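Local coordinates for ABC transporter, substrate binding protein (Polyamine) (Agrobacterium tumefaciens, PDB 4EUO), which binds gamma-amino-butanoic acid selectively as the periplasmic solute-binding protein of a bacterial ABC transporter, probably delivering it to the membrane components for uptake, at residues Tyr63-Gly68 with Tyr296-Arg301; Lys136-Gly141 with Glu306-Trp311; Val142-Leu147 with Tyr158-Asp163. All blocks are in the same frame, centred on the assembly; numbering follows the deposited sequence.

Contact 1: Tyr63-Gly68 with Tyr296-Arg301; sequences YAAQAG and YWAQHR
Gln66 and Ala298 bring the backbones closest, with CA of Gln66 5.3 Å from CA of Ala298, where helix 61-67 meets helix 294-299. Methyl groups suit so close an approach: CB of Ala65 lies 3.7 Å from CB of Ala298, and the Gln66 CB rests beside the Ala298 carbonyl. Past this point the helical run is interrupted at His300, the N-cap of helix 301-313, and Arg301 reaches back along helix 61-67 with its chain extended from CG to NE. Its guanidinium stands nearly perpendicular to the Tyr63 ring, the planes 84° apart. The ring edge points into a guanidinium face, with CD1 of Tyr63 4.0 Å from CZ of Arg301, so the cation does not lie over the pi cloud. NE of Arg301 is paired in a salt bridge with Asp62, and Tyr63 stacks on Tyr40. In the class D periplasmic binding fold, helix 61-67 follows directly on strand 56-60, which ends at the ligand-pocket residue Glu60; the contact therefore brings the C-terminal helices against an element leading away from the binding cleft. Gln66 illustrates how a folded side chain can serve two segments. The chain of Gln66, bent at chi2 (87°), turns the amide back so that its NE2 donates to the in-plane lone pair of Tyr63 O at 3.1 Å, almost straight at 171°. The Arg301 side chain crosses that of Gln66 at about a right angle, its CD 3.6 Å from CD of Gln66. The amide oxygen OE1 also receives a bond from Lys70, and two waters donate to it: one accepts from Arg301 NH1 at 2.8 Å, while the other donates to Ala298 O, likewise at 2.8 Å.

Contact 2: Lys136-Gly141 with Glu306-Trp311; sequences KWSAPG and ERWYAW. With SO4 (sulfate ion), chain F.
Tyr309, Ser138 and Trp308 carry this contact, in which an irregular loop is held by two consecutive aromatic residues of a helix. The Tyr309 hydroxyl accepts the backbone N-H of Ser138, OH to N 2.9 Å and nearly straight at 173°. That same Tyr309 OH lies in the plane of the Trp137 ring at its edge, 3.4 Å from CE3 of Trp137, whose NE1 is bonded to Ser180 O. Trp308, with CG anti to its own N (chi1 171°), turns its indole toward the loop, and NE1 donates to Lys136 O at 2.9 Å. The acceptor lies in the indole plane, although the donor is tilted 35° from the carbonyl plane; Gln312 NE2 gives this carbonyl a second bond. CA of Ser138 lies over one face of the Trp308 ring, and CB of Ser138 is 3.7 Å from CD1 of Trp308, so the serine packs against the indole while its N-H serves the tyrosine. Pointing away from the loop on another flank of the helix, Arg307 grips a sulfate, probably from the crystallisation liquor, through NH1 to O1 at 2.6 Å and through NH2 to O4 at 3.0 Å; its NH2 also pairs with Asp163. The loop joins strand 132-135 to helix 142-149; helix 301-313 packs against it, with Trp308 against helices 142-149 and 162-170, and Trp297 of helix 294-299 touching Ser138 and Pro140.

Contact 3: Val142-Leu147 with Tyr158-Asp163; sequences VIEAAL and YPLDLD. With SO4 (sulfate ion), chain F.
Ile143, in the first turn of helix 142-149, begins the contact, meeting two leucines of the incoming chain. CG2 of Ile143 lies 4.1 Å from CD1 of Leu160, and its CD1 approaches CD2 of Leu162 at 3.9 Å. Glu144 follows with a different chemistry. Its chain is bent at chi2 (83°), which curls the carboxylate back toward the start of the helix, where OE1 accepts the backbone N-H of Gly141, the N-cap; this is the reciprocal half of a capping box, as glycine has no side chain to supply the other. OE2 of Glu144 accepts from OH of Tyr158 at 2.6 Å on its anti side, 18° out of the carboxylate plane, and also accepts from Trp297 NE1. Three donors thus satisfy a buried carboxylate and would be expected to stabilise its charge. The tyrosine oxygen in turn accepts from Asp293 N. A turn later, Leu147 closes the apolar patch: its CD1 is 3.9 Å from CD2 of Leu160, the two side chains crossing at about a right angle, and its CD2 lies 3.6 Å from O of Asp161. Asp161 is the N-cap of helix 162-170, bonding Arg164 N through OD1. Beside it a sulfate, probably from the crystallisation liquor, accepts from Leu162 N through O3 at 2.9 Å and from Asp163 N through O4 at 3.0 Å, and Asp163 forms a salt bridge to Arg307. Such anion binding at a helix N-terminus is a classical motif, here within the helical crossover that links the parallel strands 132-135 and 176-179, a beta-alpha-beta connection of the kind on which periplasmic binding protein lobes are built.

In the fold
Contacts 1 and 2 lie at the surface, whereas contact 3 is partly buried and the most apolar of the three. The C-terminal helices unite them: helix 294-299 supplies half of contact 1 and sends Trp297 between the residues of contacts 2 and 3, while helix 301-313 begins in contact 1 and continues through contact 2. Chemistry follows position. Waters bridge the segments in contact 1, direct bonds from aromatic side chains and a backbone amide hold contact 2, and leucine and isoleucine packing beside a buried acid holds contact 3. Contacts 2 and 3 share the sulfate, approached by an arginine from one and helix amides from the other.

Contact 1: Tyr63-Gly68 with Tyr296-Arg301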
loop_
_atom_site.group_PDB
_atom_site.type_symbol
_atom_site.label_atom_id
_atom_site.label_comp_id
_atom_site.label_asym_id
_atom_site.label_seq_id
_atom_site.Cartn_x
_atom_site.Cartn_y
_atom_site.Cartn_z
ATOM N N TYR A 63 3.021 -8.717 4.529
ATOM C CA TYR A 63 3.148 -8.823 5.972
ATOM C C TYR A 63 1.957 -9.629 6.527
ATOM O O TYR A 63 2.159 -10.600 7.291
ATOM C CB TYR A 63 3.194 -7.431 6.615
ATOM C CG TYR A 63 3.070 -7.498 8.119
ATOM C CD1 TYR A 63 4.190 -7.687 8.922
ATOM C CD2 TYR A 63 1.820 -7.395 8.741
ATOM C CE1 TYR A 63 4.076 -7.749 10.315
ATOM C CE2 TYR A 63 1.696 -7.457 10.130
ATOM C CZ TYR A 63 2.824 -7.634 10.901
ATOM O OH TYR A 63 2.690 -7.681 12.272
ATOM N N ALA A 64 0.710 -9.298 6.108
ATOM C CA ALA A 64 -0.487 -10.000 6.625
ATOM C C ALA A 64 -0.399 -11.490 6.406
ATOM O O ALA A 64 -0.820 -12.259 7.293
ATOM C CB ALA A 64 -1.719 -9.476 5.903
ATOM N N ALA A 65 0.092 -11.929 5.235
ATOM C CA ALA A 65 0.109 -13.336 4.870
ATOM C C ALA A 65 1.119 -14.146 5.645
ATOM O O ALA A 65 1.052 -15.386 5.598
ATOM C CB ALA A 65 0.292 -13.502 3.368
ATOM N N GLN A 66 2.058 -13.510 6.333
ATOM C CA GLN A 66 2.982 -14.284 7.145
ATOM C C GLN A 66 2.914 -13.995 8.636
ATOM O O GLN A 66 3.551 -14.715 9.397
ATOM C CB GLN A 66 4.391 -14.214 6.581
ATOM C CG GLN A 66 4.916 -12.808 6.478
ATOM C CD GLN A 66 5.578 -12.304 7.712
ATOM O OE1 GLN A 66 6.670 -12.762 8.077
ATOM N NE2 GLN A 66 4.937 -11.326 8.375
ATOM N N ALA A 67 2.173 -12.983 9.068
ATOM C CA ALA A 67 2.156 -12.606 10.482
ATOM C C ALA A 67 1.321 -13.557 11.361
ATOM O O ALA A 67 1.636 -13.713 12.541
ATOM C CB ALA A 67 1.698 -11.150 10.640
ATOM N N GLY A 68 0.337 -14.227 10.791
ATOM C CA GLY A 68 -0.497 -15.157 11.581
ATOM C C GLY A 68 0.245 -16.323 12.226
ATOM O O GLY A 68 0.275 -16.446 13.466
ATOM N N TYR A 296 4.673 -14.607 -2.605
ATOM C CA TYR A 296 6.091 -14.884 -2.754
ATOM C C TYR A 296 6.874 -14.108 -1.699
ATOM O O TYR A 296 7.730 -14.664 -1.002
ATOM C CB TYR A 296 6.585 -14.467 -4.152
ATOM C CG TYR A 296 8.068 -14.652 -4.310
ATOM C CD1 TYR A 296 8.595 -15.873 -4.716
ATOM C CD2 TYR A 296 8.954 -13.598 -4.070
ATOM C CE1 TYR A 296 9.962 -16.055 -4.839
ATOM C CE2 TYR A 296 10.320 -13.769 -4.184
ATOM C CZ TYR A 296 10.820 -14.997 -4.577
ATOM O OH TYR A 296 12.164 -15.156 -4.661
ATOM N N TRP A 297 6.562 -12.815 -1.546
ATOM C CA TRP A 297 7.214 -12.010 -0.537
ATOM C C TRP A 297 6.916 -12.545 0.871
ATOM O O TRP A 297 7.845 -12.627 1.693
ATOM C CB TRP A 297 6.782 -10.541 -0.663
ATOM C CG TRP A 297 7.629 -9.765 -1.624
ATOM C CD1 TRP A 297 7.537 -9.744 -2.988
ATOM C CD2 TRP A 297 8.677 -8.868 -1.271
ATOM N NE1 TRP A 297 8.461 -8.861 -3.509
ATOM C CE2 TRP A 297 9.168 -8.298 -2.472
ATOM C CE3 TRP A 297 9.183 -8.410 -0.052
ATOM C CZ2 TRP A 297 10.165 -7.322 -2.479
ATOM C CZ3 TRP A 297 10.158 -7.434 -0.055
ATOM C CH2 TRP A 297 10.645 -6.904 -1.254
ATOM N N ALA A 298 5.674 -12.947 1.157
ATOM C CA ALA A 298 5.345 -13.456 2.496
ATOM C C ALA A 298 6.213 -14.688 2.812
ATOM O O ALA A 298 6.714 -14.803 3.927
ATOM C CB ALA A 298 3.890 -13.860 2.537
ATOM N N GLN A 299 6.453 -15.547 1.811
ATOM C CA GLN A 299 7.229 -16.800 2.021
ATOM C C GLN A 299 8.704 -16.519 2.250
ATOM O O GLN A 299 9.401 -17.385 2.808
ATOM C CB GLN A 299 7.075 -17.735 0.810
ATOM C CG GLN A 299 5.673 -18.315 0.642
ATOM C CD GLN A 299 5.504 -19.207 -0.599
ATOM O OE1 GLN A 299 4.530 -19.108 -1.349
ATOM N NE2 GLN A 299 6.423 -20.112 -0.852
ATOM N N HIS A 300 9.212 -15.358 1.811
ATOM C CA HIS A 300 10.636 -15.031 1.891
ATOM C C HIS A 300 10.825 -13.697 2.608
ATOM O O HIS A 300 11.868 -13.049 2.460
ATOM C CB HIS A 300 11.195 -14.900 0.453
ATOM C CG HIS A 300 10.954 -16.100 -0.433
ATOM N ND1 HIS A 300 11.890 -17.121 -0.586
ATOM C CD2 HIS A 300 9.883 -16.388 -1.198
ATOM C CE1 HIS A 300 11.333 -17.996 -1.421
ATOM N NE2 HIS A 300 10.124 -17.598 -1.818
ATOM N N ARG A 301 9.843 -13.299 3.421
ATOM C CA ARG A 301 9.849 -11.931 3.939
ATOM C C ARG A 301 11.052 -11.519 4.726
ATOM O O ARG A 301 11.621 -10.445 4.491
ATOM C CB ARG A 301 8.557 -11.621 4.677
ATOM C CG ARG A 301 8.196 -10.144 4.698
ATOM C CD ARG A 301 6.847 -9.893 5.370
ATOM N NE ARG A 301 6.575 -8.451 5.376
ATOM C CZ ARG A 301 7.121 -7.580 6.218
ATOM N NH1 ARG A 301 7.806 -8.008 7.277
ATOM N NH2 ARG A 301 6.919 -6.279 6.055
HETATM O O HOH W 1 8.798 -10.438 8.276
HETATM O O HOH W 2 7.875 -15.279 6.434
#

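Contact 2: Lys136-Gly141 with Glu306-Trp311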
loop_
_atom_site.group_PDB
_atom_site.type_symbol
_atom_site.label_atom_id
_atom_site.label_comp_id
_atom_site.label_asym_id
_atom_site.label_seq_id
_atom_site.Cartn_x
_atom_site.Cartn_y
_atom_site.Cartn_z
ATOM N N LYS A 136 11.285 3.468 1.401
ATOM C CA LYS A 136 12.410 3.082 2.217
ATOM C C LYS A 136 12.406 1.654 2.708
ATOM O O LYS A 136 13.484 1.035 2.866
ATOM C CB LYS A 136 12.436 4.022 3.443
ATOM C CG LYS A 136 13.686 3.888 4.321
ATOM C CD LYS A 136 13.676 5.007 5.367
ATOM C CE LYS A 136 14.758 4.869 6.414
ATOM N NZ LYS A 136 16.113 4.882 5.802
ATOM N N TRP A 137 11.225 1.143 3.041
ATOM C CA TRP A 137 11.097 -0.109 3.779
ATOM C C TRP A 137 11.010 -1.324 2.907
ATOM O O TRP A 137 10.508 -1.260 1.779
ATOM C CB TRP A 137 9.888 -0.032 4.736
ATOM C CG TRP A 137 9.883 1.196 5.602
ATOM C CD1 TRP A 137 8.966 2.205 5.591
ATOM C CD2 TRP A 137 10.878 1.566 6.564
ATOM N NE1 TRP A 137 9.319 3.177 6.499
ATOM C CE2 TRP A 137 10.501 2.821 7.095
ATOM C CE3 TRP A 137 12.050 0.957 7.030
ATOM C CZ2 TRP A 137 11.257 3.483 8.077
ATOM C CZ3 TRP A 137 12.814 1.622 7.993
ATOM C CH2 TRP A 137 12.406 2.866 8.506
ATOM N N SER A 138 11.508 -2.456 3.411
ATOM C CA SER A 138 11.465 -3.692 2.649
ATOM C C SER A 138 10.039 -4.102 2.376
ATOM O O SER A 138 9.282 -4.417 3.297
ATOM C CB SER A 138 12.189 -4.809 3.394
ATOM O OG SER A 138 12.255 -5.951 2.549
ATOM N N ALA A 139 9.663 -4.100 1.087
ATOM C CA ALA A 139 8.290 -4.443 0.698
ATOM C C ALA A 139 8.261 -4.582 -0.803
ATOM O O ALA A 139 9.064 -3.936 -1.490
ATOM C CB ALA A 139 7.327 -3.303 1.095
ATOM N N PRO A 140 7.318 -5.338 -1.355
ATOM C CA PRO A 140 7.180 -5.401 -2.803
ATOM C C PRO A 140 7.146 -4.030 -3.453
ATOM O O PRO A 140 6.522 -3.091 -2.933
ATOM C CB PRO A 140 5.821 -6.091 -3.008
ATOM C CG PRO A 140 5.668 -6.985 -1.792
ATOM C CD PRO A 140 6.317 -6.176 -0.675
ATOM N N GLY A 141 7.879 -3.903 -4.563
ATOM C CA GLY A 141 7.805 -2.702 -5.386
ATOM C C GLY A 141 9.120 -2.226 -5.969
ATOM O O GLY A 141 9.288 -2.188 -7.195
ATOM N N GLU A 306 16.346 -8.742 5.243
ATOM C CA GLU A 306 17.762 -8.716 5.672
ATOM C C GLU A 306 18.647 -8.233 4.536
ATOM O O GLU A 306 19.494 -7.357 4.722
ATOM C CB GLU A 306 18.198 -10.120 6.123
ATOM C CG GLU A 306 17.665 -10.456 7.504
ATOM C CD GLU A 306 18.170 -11.734 8.152
ATOM O OE1 GLU A 306 19.254 -12.225 7.761
ATOM O OE2 GLU A 306 17.491 -12.222 9.084
ATOM N N ARG A 307 18.424 -8.758 3.323
ATOM C CA ARG A 307 19.212 -8.372 2.155
ATOM C C ARG A 307 19.000 -6.919 1.756
ATOM O O ARG A 307 19.946 -6.229 1.367
ATOM C CB ARG A 307 18.936 -9.351 0.997
ATOM C CG ARG A 307 19.464 -10.732 1.428
ATOM C CD ARG A 307 19.507 -11.769 0.356
ATOM N NE ARG A 307 20.351 -11.366 -0.768
ATOM C CZ ARG A 307 20.399 -12.034 -1.910
ATOM N NH1 ARG A 307 19.660 -13.124 -2.080
ATOM N NH2 ARG A 307 21.135 -11.583 -2.914
ATOM N N TRP A 308 17.730 -6.466 1.816
ATOM C CA TRP A 308 17.388 -5.100 1.476
ATOM C C TRP A 308 18.091 -4.091 2.399
ATOM O O TRP A 308 18.735 -3.179 1.912
ATOM C CB TRP A 308 15.858 -4.941 1.532
ATOM C CG TRP A 308 15.384 -3.525 1.408
ATOM C CD1 TRP A 308 15.002 -2.692 2.419
ATOM C CD2 TRP A 308 15.325 -2.751 0.201
ATOM N NE1 TRP A 308 14.632 -1.458 1.905
ATOM C CE2 TRP A 308 14.832 -1.472 0.546
ATOM C CE3 TRP A 308 15.572 -3.046 -1.158
ATOM C CZ2 TRP A 308 14.622 -0.474 -0.400
ATOM C CZ3 TRP A 308 15.372 -2.054 -2.100
ATOM C CH2 TRP A 308 14.879 -0.789 -1.726
ATOM N N TYR A 309 17.985 -4.287 3.716
ATOM C CA TYR A 309 18.617 -3.351 4.654
ATOM C C TYR A 309 20.129 -3.427 4.596
ATOM O O TYR A 309 20.784 -2.388 4.672
ATOM C CB TYR A 309 18.056 -3.520 6.071
ATOM C CG TYR A 309 16.586 -3.173 6.142
ATOM C CD1 TYR A 309 16.126 -1.912 5.760
ATOM C CD2 TYR A 309 15.648 -4.118 6.524
ATOM C CE1 TYR A 309 14.769 -1.608 5.791
ATOM C CE2 TYR A 309 14.290 -3.827 6.551
ATOM C CZ TYR A 309 13.853 -2.571 6.161
ATOM O OH TYR A 309 12.510 -2.310 6.149
ATOM N N ALA A 310 20.691 -4.626 4.384
ATOM C CA ALA A 310 22.149 -4.753 4.240
ATOM C C ALA A 310 22.617 -4.032 2.984
ATOM O O ALA A 310 23.598 -3.288 3.023
ATOM C CB ALA A 310 22.549 -6.213 4.188
ATOM N N TRP A 311 21.853 -4.135 1.879
ATOM C CA TRP A 311 22.236 -3.449 0.665
ATOM C C TRP A 311 22.161 -1.925 0.859
ATOM O O TRP A 311 23.041 -1.186 0.405
ATOM C CB TRP A 311 21.364 -3.911 -0.527
ATOM C CG TRP A 311 21.495 -2.973 -1.681
ATOM C CD1 TRP A 311 22.542 -2.903 -2.550
ATOM C CD2 TRP A 311 20.648 -1.846 -1.983
ATOM N NE1 TRP A 311 22.390 -1.827 -3.389
ATOM C CE2 TRP A 311 21.240 -1.153 -3.058
ATOM C CE3 TRP A 311 19.455 -1.343 -1.431
ATOM C CZ2 TRP A 311 20.690 0.006 -3.598
ATOM C CZ3 TRP A 311 18.901 -0.194 -1.973
ATOM C CH2 TRP A 311 19.526 0.479 -3.036
HETATM S S SO4 F . 19.722 -13.931 -5.620
HETATM O O1 SO4 F . 19.807 -14.497 -4.294
HETATM O O2 SO4 F . 20.192 -14.935 -6.610
HETATM O O3 SO4 F . 18.340 -13.561 -5.935
HETATM O O4 SO4 F . 20.560 -12.748 -5.616
#

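Contact 3: Val142-Leu147 with Tyr158-Asp163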
loop_
_atom_site.group_PDB
_atom_site.type_symbol
_atom_site.label_atom_id
_atom_site.label_comp_id
_atom_site.label_asym_id
_atom_site.label_seq_id
_atom_site.Cartn_x
_atom_site.Cartn_y
_atom_site.Cartn_z
ATOM N N VAL A 142 10.059 -1.810 -5.105
ATOM C CA VAL A 142 11.304 -1.203 -5.605
ATOM C C VAL A 142 12.161 -2.233 -6.322
ATOM O O VAL A 142 12.698 -1.951 -7.413
ATOM C CB VAL A 142 12.092 -0.524 -4.482
ATOM C CG1 VAL A 142 13.403 -0.007 -5.044
ATOM C CG2 VAL A 142 11.305 0.637 -3.911
ATOM N N ILE A 143 12.308 -3.429 -5.754
ATOM C CA ILE A 143 13.120 -4.460 -6.405
ATOM C C ILE A 143 12.504 -4.799 -7.767
ATOM O O ILE A 143 13.224 -4.886 -8.759
ATOM C CB ILE A 143 13.227 -5.671 -5.451
ATOM C CG1 ILE A 143 14.188 -5.331 -4.288
ATOM C CG2 ILE A 143 13.686 -6.943 -6.226
ATOM C CD1 ILE A 143 14.069 -6.219 -3.081
ATOM N N GLU A 144 11.181 -4.973 -7.829
ATOM C CA GLU A 144 10.530 -5.264 -9.097
ATOM C C GLU A 144 10.719 -4.115 -10.092
ATOM O O GLU A 144 11.039 -4.364 -11.256
ATOM C CB GLU A 144 9.031 -5.520 -8.890
ATOM C CG GLU A 144 8.668 -6.829 -8.173
ATOM C CD GLU A 144 8.715 -6.836 -6.658
ATOM O OE1 GLU A 144 9.202 -5.866 -6.032
ATOM O OE2 GLU A 144 8.205 -7.834 -6.094
ATOM N N ALA A 145 10.600 -2.867 -9.644
ATOM C CA ALA A 145 10.799 -1.743 -10.557
ATOM C C ALA A 145 12.228 -1.740 -11.102
ATOM O O ALA A 145 12.415 -1.477 -12.306
ATOM C CB ALA A 145 10.486 -0.439 -9.846
ATOM N N ALA A 146 13.236 -2.014 -10.256
ATOM C CA ALA A 146 14.631 -2.066 -10.718
ATOM C C ALA A 146 14.792 -3.176 -11.773
ATOM O O ALA A 146 15.461 -2.962 -12.799
ATOM C CB ALA A 146 15.538 -2.344 -9.527
ATOM N N LEU A 147 14.172 -4.331 -11.560
ATOM C CA LEU A 147 14.290 -5.437 -12.496
ATOM C C LEU A 147 13.603 -5.090 -13.802
ATOM O O LEU A 147 14.171 -5.367 -14.878
ATOM C CB LEU A 147 13.726 -6.714 -11.860
ATOM C CG LEU A 147 14.590 -7.291 -10.740
ATOM C CD1 LEU A 147 13.797 -8.231 -9.862
ATOM C CD2 LEU A 147 15.858 -7.973 -11.296
ATOM N N TYR A 158 9.538 -13.388 -10.919
ATOM C CA TYR A 158 9.690 -14.301 -9.798
ATOM C C TYR A 158 10.228 -15.670 -10.191
ATOM O O TYR A 158 9.802 -16.208 -11.217
ATOM C CB TYR A 158 8.378 -14.455 -9.031
ATOM C CG TYR A 158 7.843 -13.134 -8.535
ATOM C CD1 TYR A 158 8.353 -12.549 -7.388
ATOM C CD2 TYR A 158 6.880 -12.434 -9.256
ATOM C CE1 TYR A 158 7.925 -11.297 -6.960
ATOM C CE2 TYR A 158 6.473 -11.154 -8.864
ATOM C CZ TYR A 158 6.996 -10.600 -7.707
ATOM O OH TYR A 158 6.543 -9.376 -7.281
ATOM N N PRO A 159 11.149 -16.256 -9.409
ATOM C CA PRO A 159 11.735 -15.724 -8.168
ATOM C C PRO A 159 12.627 -14.527 -8.423
ATOM O O PRO A 159 13.272 -14.434 -9.456
ATOM C CB PRO A 159 12.513 -16.917 -7.599
ATOM C CG PRO A 159 12.907 -17.710 -8.818
ATOM C CD PRO A 159 11.738 -17.567 -9.773
ATOM N N LEU A 160 12.666 -13.609 -7.481
ATOM C CA LEU A 160 13.416 -12.387 -7.678
ATOM C C LEU A 160 14.907 -12.605 -7.806
ATOM O O LEU A 160 15.477 -13.348 -7.016
ATOM C CB LEU A 160 13.173 -11.437 -6.508
ATOM C CG LEU A 160 11.743 -10.935 -6.341
ATOM C CD1 LEU A 160 11.622 -10.233 -4.998
ATOM C CD2 LEU A 160 11.284 -10.051 -7.517
ATOM N N ASP A 161 15.546 -11.908 -8.759
ATOM C CA ASP A 161 16.996 -11.909 -8.861
ATOM C C ASP A 161 17.478 -10.683 -8.060
ATOM O O ASP A 161 17.591 -9.560 -8.583
ATOM C CB ASP A 161 17.428 -11.861 -10.315
ATOM C CG ASP A 161 18.913 -12.023 -10.519
ATOM O OD1 ASP A 161 19.671 -11.775 -9.554
ATOM O OD2 ASP A 161 19.323 -12.238 -11.686
ATOM N N LEU A 162 17.722 -10.896 -6.772
ATOM C CA LEU A 162 18.071 -9.795 -5.887
ATOM C C LEU A 162 19.392 -9.153 -6.261
ATOM O O LEU A 162 19.471 -7.922 -6.294
ATOM C CB LEU A 162 18.047 -10.216 -4.415
ATOM C CG LEU A 162 16.714 -10.713 -3.879
ATOM C CD1 LEU A 162 16.832 -11.048 -2.395
ATOM C CD2 LEU A 162 15.597 -9.671 -4.063
ATOM N N ASP A 163 20.407 -9.957 -6.637
ATOM C CA ASP A 163 21.706 -9.407 -7.023
ATOM C C ASP A 163 21.564 -8.502 -8.208
ATOM O O ASP A 163 22.135 -7.407 -8.222
ATOM C CB ASP A 163 22.688 -10.547 -7.324
ATOM C CG ASP A 163 23.272 -11.231 -6.102
ATOM O OD1 ASP A 163 23.108 -10.694 -4.977
ATOM O OD2 ASP A 163 23.908 -12.295 -6.268
HETATM S S SO4 F . 19.722 -13.931 -5.620
HETATM O O1 SO4 F . 19.807 -14.497 -4.294
HETATM O O2 SO4 F . 20.192 -14.935 -6.610
HETATM O O3 SO4 F . 18.340 -13.561 -5.935
HETATM O O4 SO4 F . 20.560 -12.748 -5.616
#